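Long-range contacts in esterase (Sinorhizobium meliloti 1021, PDB 4TX1), which is a carbohydrate acetylesterase of the SGNH-hydrolase family and probably also cleaves aryl esters: residues A79-A90 and R121-P132; G62-H70 and G114-L122. All coordinates share one frame; numbering follows the deposited sequence.

In the fold
Contacts 1 and 2 share helix 112-127: Arg121 and Leu122 lie in both ranges, and Leu122 touches across both contacts; their centres lie about 14 Å apart. Contact 1 sets the C-terminal half of that helix and the loop beyond it against helix 78-89, while contact 2 sets its N-terminal half against the loop after strand 53-59. The two loosely join where Ala79 CB meets Ala66 CB at 3.8 Å, and more firmly through a salt bridge, Arg80 NH2 to Asp68 OD1, of 2.6 Å. A Ser22-His202-Asp199 arrangement consistent with a catalytic triad lies outside all four segments; contact 2 borders Asn102 and Asp103, in a Gly-Ser-Asn-Asp sequence resembling an SGNH family block.

Contact 1: residues A79-A90 and R121-P132; sequences ARVLPTVLHTHA and RLVNLVRRHDWP
His87 and His129 meet rim to rim, and ND1 of His87 and NE2 of His129 share a nearly straight hydrogen bond of 2.9 Å. Their planes are inclined at 61°, neither ring lies over the other, and one face of each takes carbon packing. CB of Leu86 sits 4.0 Å from the centroid of the His129 ring, almost on its normal, while Pro132 CD lies 3.9 Å from the centroid of the His87 ring, a CH-pi contact. Proline suits this spot because its ring carries CH groups, CD and CB, against the His87 face; CD also meets Ala90 CB at 3.5 Å, a tight pair that suits alanine's small methyl. A second subunit lays Leu60 on His87 and Asp73 on His129. With CG anti to the carbonyl carbon (chi1 -70°), Leu86 sends its CD1 past His129 to Val126 CG2, 4.1 Å away. Farther along, the small Ala79 fits between Leu122 and Leu125, its CB 3.8 Å from Leu125 CD1, and Leu82 CD2 rests on Leu122, Leu125 and Val126. The short segments' axes approach to 9.9 Å and run 29° apart. Both helices pack on the parallel sheet: Leu82 and Leu86 reach strand 14-20, and Leu122 and Val126 strand 94-98.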
loop_
_atom_site.group_PDB
_atom_site.type_symbol
_atom_site.label_atom_id
_atom_site.label_comp_id
_atom_site.label_asym_id
_atom_site.label_seq_id
_atom_site.Cartn_x
_atom_site.Cartn_y
_atom_site.Cartn_z
ATOM N N ALA A 79 -7.856 -7.774 -9.228
ATOM C CA ALA A 79 -8.438 -6.458 -9.373
ATOM C C ALA A 79 -7.415 -5.355 -9.181
ATOM O O ALA A 79 -7.468 -4.338 -9.864
ATOM C CB ALA A 79 -9.570 -6.303 -8.385
ATOM N N ARG A 80 -6.484 -5.504 -8.255
ATOM C CA ARG A 80 -5.461 -4.466 -8.037
ATOM C C ARG A 80 -4.545 -4.287 -9.232
ATOM O O ARG A 80 -4.151 -3.189 -9.563
ATOM C CB ARG A 80 -4.642 -4.736 -6.748
ATOM C CG ARG A 80 -3.652 -3.567 -6.491
ATOM C CD ARG A 80 -3.291 -3.613 -4.959
ATOM N NE ARG A 80 -2.906 -4.983 -4.570
ATOM C CZ ARG A 80 -3.367 -5.657 -3.576
ATOM N NH1 ARG A 80 -4.228 -5.067 -2.678
ATOM N NH2 ARG A 80 -2.910 -6.909 -3.394
ATOM N N VAL A 81 -4.213 -5.404 -9.887
ATOM C CA VAL A 81 -3.327 -5.469 -11.011
ATOM C C VAL A 81 -3.993 -5.056 -12.328
ATOM O O VAL A 81 -3.342 -4.537 -13.254
ATOM C CB VAL A 81 -2.581 -6.781 -11.066
ATOM C CG1 VAL A 81 -1.767 -6.935 -12.379
ATOM C CG2 VAL A 81 -1.702 -6.913 -9.816
ATOM N N LEU A 82 -5.268 -5.300 -12.441
ATOM C CA LEU A 82 -5.846 -5.234 -13.801
ATOM C C LEU A 82 -5.742 -3.864 -14.483
ATOM O O LEU A 82 -5.369 -3.807 -15.628
ATOM C CB LEU A 82 -7.316 -5.657 -13.752
ATOM C CG LEU A 82 -8.088 -5.576 -15.071
ATOM C CD1 LEU A 82 -7.492 -6.526 -16.099
ATOM C CD2 LEU A 82 -9.563 -5.876 -14.850
ATOM N N PRO A 83 -5.975 -2.716 -13.734
ATOM C CA PRO A 83 -5.817 -1.434 -14.422
ATOM C C PRO A 83 -4.490 -1.237 -15.127
ATOM O O PRO A 83 -4.463 -0.730 -16.241
ATOM C CB PRO A 83 -6.060 -0.409 -13.317
ATOM C CG PRO A 83 -6.945 -1.093 -12.347
ATOM C CD PRO A 83 -6.397 -2.541 -12.335
ATOM N N THR A 84 -3.388 -1.625 -14.502
ATOM C CA THR A 84 -2.075 -1.529 -15.078
ATOM C C THR A 84 -1.943 -2.408 -16.317
ATOM O O THR A 84 -1.391 -1.942 -17.345
ATOM C CB THR A 84 -1.029 -1.946 -14.072
ATOM O OG1 THR A 84 -1.125 -1.019 -12.942
ATOM C CG2 THR A 84 0.383 -1.919 -14.648
ATOM N N VAL A 85 -2.543 -3.596 -16.304
ATOM C CA VAL A 85 -2.573 -4.476 -17.485
ATOM C C VAL A 85 -3.414 -3.909 -18.629
ATOM O O VAL A 85 -2.982 -3.850 -19.796
ATOM C CB VAL A 85 -3.000 -5.861 -17.051
ATOM C CG1 VAL A 85 -3.074 -6.839 -18.247
ATOM C CG2 VAL A 85 -1.949 -6.391 -16.058
ATOM N N LEU A 86 -4.579 -3.367 -18.281
ATOM C CA LEU A 86 -5.443 -2.743 -19.318
ATOM C C LEU A 86 -4.705 -1.587 -19.993
ATOM O O LEU A 86 -4.690 -1.387 -21.206
ATOM C CB LEU A 86 -6.696 -2.250 -18.671
ATOM C CG LEU A 86 -7.698 -3.266 -18.157
ATOM C CD1 LEU A 86 -8.844 -2.604 -17.394
ATOM C CD2 LEU A 86 -8.274 -4.264 -19.225
ATOM N N HIS A 87 -4.036 -0.817 -19.178
ATOM C CA HIS A 87 -3.381 0.366 -19.641
ATOM C C HIS A 87 -2.190 0.062 -20.541
ATOM O O HIS A 87 -1.949 0.777 -21.494
ATOM C CB HIS A 87 -2.948 1.269 -18.447
ATOM C CG HIS A 87 -3.033 2.745 -18.728
ATOM N ND1 HIS A 87 -4.236 3.460 -18.738
ATOM C CD2 HIS A 87 -2.044 3.638 -18.919
ATOM C CE1 HIS A 87 -3.956 4.737 -18.973
ATOM N NE2 HIS A 87 -2.652 4.881 -19.076
ATOM N N THR A 88 -1.448 -0.984 -20.208
ATOM C CA THR A 88 -0.315 -1.439 -20.978
ATOM C C THR A 88 -0.737 -1.915 -22.362
ATOM O O THR A 88 0.028 -1.825 -23.343
ATOM C CB THR A 88 0.280 -2.671 -20.237
ATOM O OG1 THR A 88 0.811 -2.215 -18.957
ATOM C CG2 THR A 88 1.403 -3.279 -21.062
ATOM N N HIS A 89 -1.902 -2.500 -22.466
ATOM C CA HIS A 89 -2.263 -3.204 -23.719
ATOM C C HIS A 89 -3.334 -2.492 -24.542
ATOM O O HIS A 89 -3.684 -2.988 -25.645
ATOM C CB HIS A 89 -2.624 -4.662 -23.403
ATOM C CG HIS A 89 -1.476 -5.465 -22.893
ATOM N ND1 HIS A 89 -0.287 -5.597 -23.578
ATOM C CD2 HIS A 89 -1.295 -6.101 -21.692
ATOM C CE1 HIS A 89 0.564 -6.307 -22.841
ATOM N NE2 HIS A 89 -0.026 -6.617 -21.686
ATOM N N ALA A 90 -3.886 -1.405 -23.987
ATOM C CA ALA A 90 -4.909 -0.612 -24.653
ATOM C C ALA A 90 -4.375 -0.116 -26.004
ATOM O O ALA A 90 -3.241 0.228 -26.149
ATOM C CB ALA A 90 -5.327 0.574 -23.783
ATOM N N ARG A 121 -16.373 -7.140 -10.109
ATOM C CA ARG A 121 -15.460 -6.029 -9.922
ATOM C C ARG A 121 -14.517 -5.851 -11.135
ATOM O O ARG A 121 -14.326 -4.771 -11.560
ATOM C CB ARG A 121 -14.661 -6.205 -8.648
ATOM C CG ARG A 121 -13.586 -5.173 -8.472
ATOM C CD ARG A 121 -14.133 -3.806 -8.170
ATOM N NE ARG A 121 -13.079 -2.929 -7.731
ATOM C CZ ARG A 121 -12.954 -1.675 -8.071
ATOM N NH1 ARG A 121 -13.812 -1.116 -8.869
ATOM N NH2 ARG A 121 -11.918 -1.032 -7.636
ATOM N N LEU A 122 -13.954 -6.951 -11.651
ATOM C CA LEU A 122 -13.110 -6.896 -12.797
ATOM C C LEU A 122 -13.861 -6.297 -13.990
ATOM O O LEU A 122 -13.326 -5.494 -14.736
ATOM C CB LEU A 122 -12.504 -8.270 -13.142
ATOM C CG LEU A 122 -11.645 -8.893 -12.030
ATOM C CD1 LEU A 122 -11.144 -10.268 -12.520
ATOM C CD2 LEU A 122 -10.465 -8.030 -11.609
ATOM N N VAL A 123 -15.112 -6.725 -14.179
ATOM C CA VAL A 123 -15.886 -6.181 -15.319
ATOM C C VAL A 123 -15.963 -4.673 -15.160
ATOM O O VAL A 123 -15.782 -3.921 -16.116
ATOM C CB VAL A 123 -17.296 -6.829 -15.414
ATOM C CG1 VAL A 123 -18.110 -6.080 -16.484
ATOM C CG2 VAL A 123 -17.090 -8.326 -15.737
ATOM N N ASN A 124 -16.326 -4.224 -13.972
ATOM C CA ASN A 124 -16.462 -2.763 -13.743
ATOM C C ASN A 124 -15.147 -1.981 -13.941
ATOM O O ASN A 124 -15.176 -0.851 -14.424
ATOM C CB ASN A 124 -17.020 -2.518 -12.332
ATOM C CG ASN A 124 -18.517 -2.874 -12.252
ATOM O OD1 ASN A 124 -19.301 -2.524 -13.187
ATOM N ND2 ASN A 124 -18.911 -3.593 -11.210
ATOM N N LEU A 125 -14.003 -2.607 -13.585
ATOM C CA LEU A 125 -12.697 -1.996 -13.832
ATOM C C LEU A 125 -12.477 -1.781 -15.312
ATOM O O LEU A 125 -11.871 -0.783 -15.719
ATOM C CB LEU A 125 -11.548 -2.827 -13.179
ATOM C CG LEU A 125 -11.546 -2.704 -11.656
ATOM C CD1 LEU A 125 -10.597 -3.826 -11.140
ATOM C CD2 LEU A 125 -11.078 -1.312 -11.194
ATOM N N VAL A 126 -12.916 -2.716 -16.161
ATOM C CA VAL A 126 -12.765 -2.578 -17.587
ATOM C C VAL A 126 -13.681 -1.402 -18.064
ATOM O O VAL A 126 -13.211 -0.509 -18.840
ATOM C CB VAL A 126 -13.131 -3.867 -18.357
ATOM C CG1 VAL A 126 -13.079 -3.594 -19.846
ATOM C CG2 VAL A 126 -12.149 -5.005 -17.985
ATOM N N ARG A 127 -14.905 -1.434 -17.603
ATOM C CA ARG A 127 -15.894 -0.521 -18.104
ATOM C C ARG A 127 -15.610 0.897 -17.688
ATOM O O ARG A 127 -16.036 1.819 -18.330
ATOM C CB ARG A 127 -17.244 -0.962 -17.638
ATOM C CG ARG A 127 -17.590 -2.333 -18.171
ATOM C CD ARG A 127 -18.797 -2.258 -19.013
ATOM N NE ARG A 127 -19.053 -3.395 -19.871
ATOM C CZ ARG A 127 -20.033 -4.237 -19.655
ATOM N NH1 ARG A 127 -20.764 -4.129 -18.578
ATOM N NH2 ARG A 127 -20.265 -5.195 -20.508
ATOM N N ARG A 128 -14.896 1.049 -16.600
ATOM C CA ARG A 128 -14.546 2.412 -16.112
ATOM C C ARG A 128 -13.129 2.843 -16.290
ATOM O O ARG A 128 -12.783 3.874 -15.743
ATOM C CB ARG A 128 -14.907 2.576 -14.649
ATOM C CG ARG A 128 -16.370 2.235 -14.290
ATOM C CD ARG A 128 -17.351 3.100 -15.031
ATOM N NE ARG A 128 -17.818 4.315 -14.319
ATOM C CZ ARG A 128 -18.149 5.505 -14.898
ATOM N NH1 ARG A 128 -17.958 5.691 -16.225
ATOM N NH2 ARG A 128 -18.532 6.579 -14.126
ATOM N N HIS A 129 -12.328 2.057 -16.988
ATOM C CA HIS A 129 -10.933 2.350 -17.150
ATOM C C HIS A 129 -10.716 3.653 -17.877
ATOM O O HIS A 129 -11.397 3.898 -18.892
ATOM C CB HIS A 129 -10.191 1.189 -17.882
ATOM C CG HIS A 129 -8.708 1.354 -17.808
ATOM N ND1 HIS A 129 -7.998 1.080 -16.661
ATOM C CD2 HIS A 129 -7.817 1.906 -18.672
ATOM C CE1 HIS A 129 -6.735 1.425 -16.831
ATOM N NE2 HIS A 129 -6.594 1.967 -18.032
ATOM N N ASP A 130 -9.742 4.448 -17.448
ATOM C CA ASP A 130 -9.350 5.681 -18.131
ATOM C C ASP A 130 -8.271 5.395 -19.154
ATOM O O ASP A 130 -7.080 5.425 -18.892
ATOM C CB ASP A 130 -8.893 6.742 -17.112
ATOM C CG ASP A 130 -8.718 8.124 -17.746
ATOM O OD1 ASP A 130 -9.466 8.440 -18.720
ATOM O OD2 ASP A 130 -7.864 8.880 -17.250
ATOM N N TRP A 131 -8.731 5.081 -20.356
ATOM C CA TRP A 131 -7.882 4.567 -21.387
ATOM C C TRP A 131 -6.769 5.585 -21.784
ATOM O O TRP A 131 -6.982 6.756 -21.653
ATOM C CB TRP A 131 -8.728 4.155 -22.597
ATOM C CG TRP A 131 -9.730 3.137 -22.268
ATOM C CD1 TRP A 131 -11.058 3.305 -22.147
ATOM C CD2 TRP A 131 -9.473 1.765 -22.017
ATOM N NE1 TRP A 131 -11.667 2.134 -21.817
ATOM C CE2 TRP A 131 -10.711 1.162 -21.731
ATOM C CE3 TRP A 131 -8.331 0.986 -22.001
ATOM C CZ2 TRP A 131 -10.839 -0.178 -21.404
ATOM C CZ3 TRP A 131 -8.461 -0.356 -21.678
ATOM C CH2 TRP A 131 -9.724 -0.928 -21.425
ATOM N N PRO A 132 -5.610 5.111 -22.246
ATOM C CA PRO A 132 -4.461 5.994 -22.446
ATOM C C PRO A 132 -4.583 6.982 -23.579
ATOM O O PRO A 132 -3.789 7.983 -23.595
ATOM C CB PRO A 132 -3.323 5.061 -22.795
ATOM C CG PRO A 132 -3.915 3.756 -23.005
ATOM C CD PRO A 132 -5.203 3.696 -22.264
#

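Contact 2: residues G62-H70 and G114-L122; sequences GRTTAYDDH and GAVKGIERL
The Tyr67 ring turns an edge to the helix, and Gly114 O lies at that edge, close to the ring plane, where the phenol hydroxyl donates a hydrogen bond of 2.8 Å from OH to O. The hydroxyl comes to the carbonyl at a C=O...donor angle of 115° and 36° out of its plane, so it misses the lone-pair direction. Gly118 N, the helix's own donor to Gly114 O at 3.0 Å, comes from the opposite face, and the oxygen is therefore gripped by two donors. Outside the segments, the same ring forms an edge-to-face pair with His109. A phenylalanine here would lack the hydroxyl, and Gly114 O would probably be left with the helical bond alone while 62-70 lost its hydrogen bond to 114-122.

Thr65 fills the centre of the contact, its CA only 4.8 Å from that of Gly118. Its OG1 stands between the backbone N and the carbonyl carbon (chi1 61°), which points it at Gly118 CA, 3.3 Å away, while CG2 turns to Ile119 CD1 at 3.9 Å. Gly118 suits the place, because a beta carbon there would clash with Thr65 OG1. That hydroxyl finds its polar partner in the carboxylate of Asp103. Leu122 CD2 rests against Thr65 O at 3.5 Å, and the small Ala66 sets its methyl on Gly118. Behind this layer, Thr64 OG1 donates to Tyr67 O at 2.6 Å, in the carbonyl plane on a lone pair, bracing the turn that carries Thr65 and Tyr67.

The loop is thus pinned over the N-terminal half of helix 112-127, whose other side packs on helix 171-182 through Ala115, Val116 and Ile119, while Ala66 touches Ala79 of helix 78-89.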
loop_
_atom_site.group_PDB
_atom_site.type_symbol
_atom_site.label_atom_id
_atom_site.label_comp_id
_atom_site.label_asym_id
_atom_site.label_seq_id
_atom_site.Cartn_x
_atom_site.Cartn_y
_atom_site.Cartn_z
ATOM N N GLY A 62 -1.604 -18.363 -9.387
ATOM C CA GLY A 62 -2.246 -18.053 -8.123
ATOM C C GLY A 62 -3.173 -16.822 -8.140
ATOM O O GLY A 62 -3.654 -16.403 -7.119
ATOM N N ARG A 63 -3.360 -16.212 -9.282
ATOM C CA ARG A 63 -4.136 -15.007 -9.329
ATOM C C ARG A 63 -5.579 -15.278 -8.894
ATOM O O ARG A 63 -6.149 -16.197 -9.363
ATOM C CB ARG A 63 -4.150 -14.436 -10.737
ATOM C CG ARG A 63 -5.077 -13.256 -10.943
ATOM C CD ARG A 63 -4.914 -12.590 -12.293
ATOM N NE ARG A 63 -3.800 -11.683 -12.359
ATOM C CZ ARG A 63 -3.083 -11.441 -13.445
ATOM N NH1 ARG A 63 -3.257 -12.125 -14.561
ATOM N NH2 ARG A 63 -2.136 -10.566 -13.386
ATOM N N THR A 64 -6.110 -14.434 -8.013
ATOM C CA THR A 64 -7.467 -14.484 -7.552
ATOM C C THR A 64 -8.274 -13.406 -8.298
ATOM O O THR A 64 -7.705 -12.529 -8.983
ATOM C CB THR A 64 -7.565 -14.165 -6.075
ATOM O OG1 THR A 64 -7.337 -12.727 -5.901
ATOM C CG2 THR A 64 -6.536 -14.998 -5.234
ATOM N N THR A 65 -9.606 -13.443 -8.132
ATOM C CA THR A 65 -10.401 -12.467 -8.777
ATOM C C THR A 65 -10.123 -11.082 -8.193
ATOM O O THR A 65 -9.795 -10.140 -8.920
ATOM C CB THR A 65 -11.921 -12.844 -8.678
ATOM O OG1 THR A 65 -12.312 -12.892 -7.309
ATOM C CG2 THR A 65 -12.303 -14.189 -9.392
ATOM N N ALA A 66 -10.205 -10.932 -6.886
ATOM C CA ALA A 66 -10.146 -9.592 -6.273
ATOM C C ALA A 66 -9.660 -9.646 -4.836
ATOM O O ALA A 66 -10.075 -8.831 -3.965
ATOM C CB ALA A 66 -11.517 -8.866 -6.334
ATOM N N TYR A 67 -8.811 -10.625 -4.547
ATOM C CA TYR A 67 -8.390 -10.942 -3.168
ATOM C C TYR A 67 -6.889 -11.007 -3.037
ATOM O O TYR A 67 -6.182 -11.525 -3.847
ATOM C CB TYR A 67 -9.058 -12.224 -2.706
ATOM C CG TYR A 67 -10.576 -12.173 -2.809
ATOM C CD1 TYR A 67 -11.366 -11.563 -1.793
ATOM C CD2 TYR A 67 -11.212 -12.623 -3.922
ATOM C CE1 TYR A 67 -12.718 -11.431 -1.959
ATOM C CE2 TYR A 67 -12.606 -12.437 -4.088
ATOM C CZ TYR A 67 -13.338 -11.874 -3.074
ATOM O OH TYR A 67 -14.700 -11.807 -3.235
ATOM N N ASP A 68 -6.371 -10.527 -1.917
ATOM C CA ASP A 68 -4.953 -10.536 -1.701
ATOM C C ASP A 68 -4.419 -11.938 -1.365
ATOM O O ASP A 68 -5.051 -12.733 -0.637
ATOM C CB ASP A 68 -4.671 -9.691 -0.467
ATOM C CG ASP A 68 -5.005 -8.229 -0.677
ATOM O OD1 ASP A 68 -4.816 -7.725 -1.822
ATOM O OD2 ASP A 68 -5.586 -7.640 0.343
ATOM N N ASP A 69 -3.245 -12.207 -1.852
ATOM C CA ASP A 69 -2.483 -13.424 -1.588
ATOM C C ASP A 69 -1.039 -13.093 -1.657
ATOM O O ASP A 69 -0.520 -12.730 -2.713
ATOM C CB ASP A 69 -2.904 -14.541 -2.557
ATOM C CG ASP A 69 -2.132 -15.825 -2.350
ATOM O OD1 ASP A 69 -1.116 -15.749 -1.702
ATOM O OD2 ASP A 69 -2.493 -16.915 -2.914
ATOM N N HIS A 70 -0.343 -13.121 -0.502
ATOM C CA HIS A 70 1.042 -12.663 -0.363
ATOM C C HIS A 70 2.038 -13.820 -0.330
ATOM O O HIS A 70 3.170 -13.701 0.097
ATOM C CB HIS A 70 1.198 -11.808 0.914
ATOM C CG HIS A 70 0.221 -10.695 1.028
ATOM N ND1 HIS A 70 0.181 -9.630 0.142
ATOM C CD2 HIS A 70 -0.809 -10.507 1.891
ATOM C CE1 HIS A 70 -0.793 -8.801 0.512
ATOM N NE2 HIS A 70 -1.369 -9.297 1.595
ATOM N N GLY A 114 -18.115 -15.573 -3.766
ATOM C CA GLY A 114 -17.034 -14.571 -3.656
ATOM C C GLY A 114 -16.293 -14.401 -4.996
ATOM O O GLY A 114 -15.864 -13.297 -5.318
ATOM N N ALA A 115 -16.183 -15.472 -5.792
ATOM C CA ALA A 115 -15.539 -15.447 -7.083
ATOM C C ALA A 115 -16.379 -14.636 -8.048
ATOM O O ALA A 115 -15.870 -13.807 -8.768
ATOM C CB ALA A 115 -15.248 -16.842 -7.672
ATOM N N VAL A 116 -17.701 -14.875 -8.103
ATOM C CA VAL A 116 -18.482 -14.105 -9.079
ATOM C C VAL A 116 -18.517 -12.616 -8.683
ATOM O O VAL A 116 -18.560 -11.800 -9.541
ATOM C CB VAL A 116 -19.890 -14.704 -9.313
ATOM C CG1 VAL A 116 -20.711 -14.589 -8.100
ATOM C CG2 VAL A 116 -20.567 -14.090 -10.533
ATOM N N LYS A 117 -18.545 -12.283 -7.395
ATOM C CA LYS A 117 -18.404 -10.876 -7.010
ATOM C C LYS A 117 -17.077 -10.286 -7.468
ATOM O O LYS A 117 -17.015 -9.120 -7.838
ATOM C CB LYS A 117 -18.542 -10.723 -5.521
ATOM C CG LYS A 117 -19.938 -11.004 -5.028
ATOM C CD LYS A 117 -21.017 -10.106 -5.675
ATOM C CE LYS A 117 -20.868 -8.656 -5.317
ATOM N NZ LYS A 117 -21.922 -7.747 -5.970
ATOM N N GLY A 118 -16.001 -11.078 -7.394
ATOM C CA GLY A 118 -14.693 -10.609 -7.880
ATOM C C GLY A 118 -14.751 -10.387 -9.392
ATOM O O GLY A 118 -14.222 -9.384 -9.920
ATOM N N ILE A 119 -15.366 -11.317 -10.152
ATOM C CA ILE A 119 -15.475 -11.068 -11.599
ATOM C C ILE A 119 -16.263 -9.799 -11.897
ATOM O O ILE A 119 -15.902 -9.029 -12.801
ATOM C CB ILE A 119 -16.156 -12.276 -12.310
ATOM C CG1 ILE A 119 -15.298 -13.565 -12.176
ATOM C CG2 ILE A 119 -16.409 -11.959 -13.786
ATOM C CD1 ILE A 119 -13.934 -13.533 -12.849
ATOM N N GLU A 120 -17.322 -9.586 -11.138
ATOM C CA GLU A 120 -18.090 -8.355 -11.218
ATOM C C GLU A 120 -17.249 -7.103 -11.077
ATOM O O GLU A 120 -17.351 -6.146 -11.848
ATOM C CB GLU A 120 -19.270 -8.395 -10.299
ATOM C CG GLU A 120 -20.185 -7.176 -10.400
ATOM C CD GLU A 120 -21.397 -7.319 -9.516
ATOM O OE1 GLU A 120 -22.403 -6.698 -9.847
ATOM O OE2 GLU A 120 -21.380 -8.003 -8.493
ATOM N N ARG A 121 -16.373 -7.140 -10.109
ATOM C CA ARG A 121 -15.460 -6.029 -9.922
ATOM C C ARG A 121 -14.517 -5.851 -11.135
ATOM O O ARG A 121 -14.326 -4.771 -11.560
ATOM C CB ARG A 121 -14.661 -6.205 -8.648
ATOM C CG ARG A 121 -13.586 -5.173 -8.472
ATOM C CD ARG A 121 -14.133 -3.806 -8.170
ATOM N NE ARG A 121 -13.079 -2.929 -7.731
ATOM C CZ ARG A 121 -12.954 -1.675 -8.071
ATOM N NH1 ARG A 121 -13.812 -1.116 -8.869
ATOM N NH2 ARG A 121 -11.918 -1.032 -7.636
ATOM N N LEU A 122 -13.954 -6.951 -11.651
ATOM C CA LEU A 122 -13.110 -6.896 -12.797
ATOM C C LEU A 122 -13.861 -6.297 -13.990
ATOM O O LEU A 122 -13.326 -5.494 -14.736
ATOM C CB LEU A 122 -12.504 -8.270 -13.142
ATOM C CG LEU A 122 -11.645 -8.893 -12.030
ATOM C CD1 LEU A 122 -11.144 -10.268 -12.520
ATOM C CD2 LEU A 122 -10.465 -8.030 -11.609
#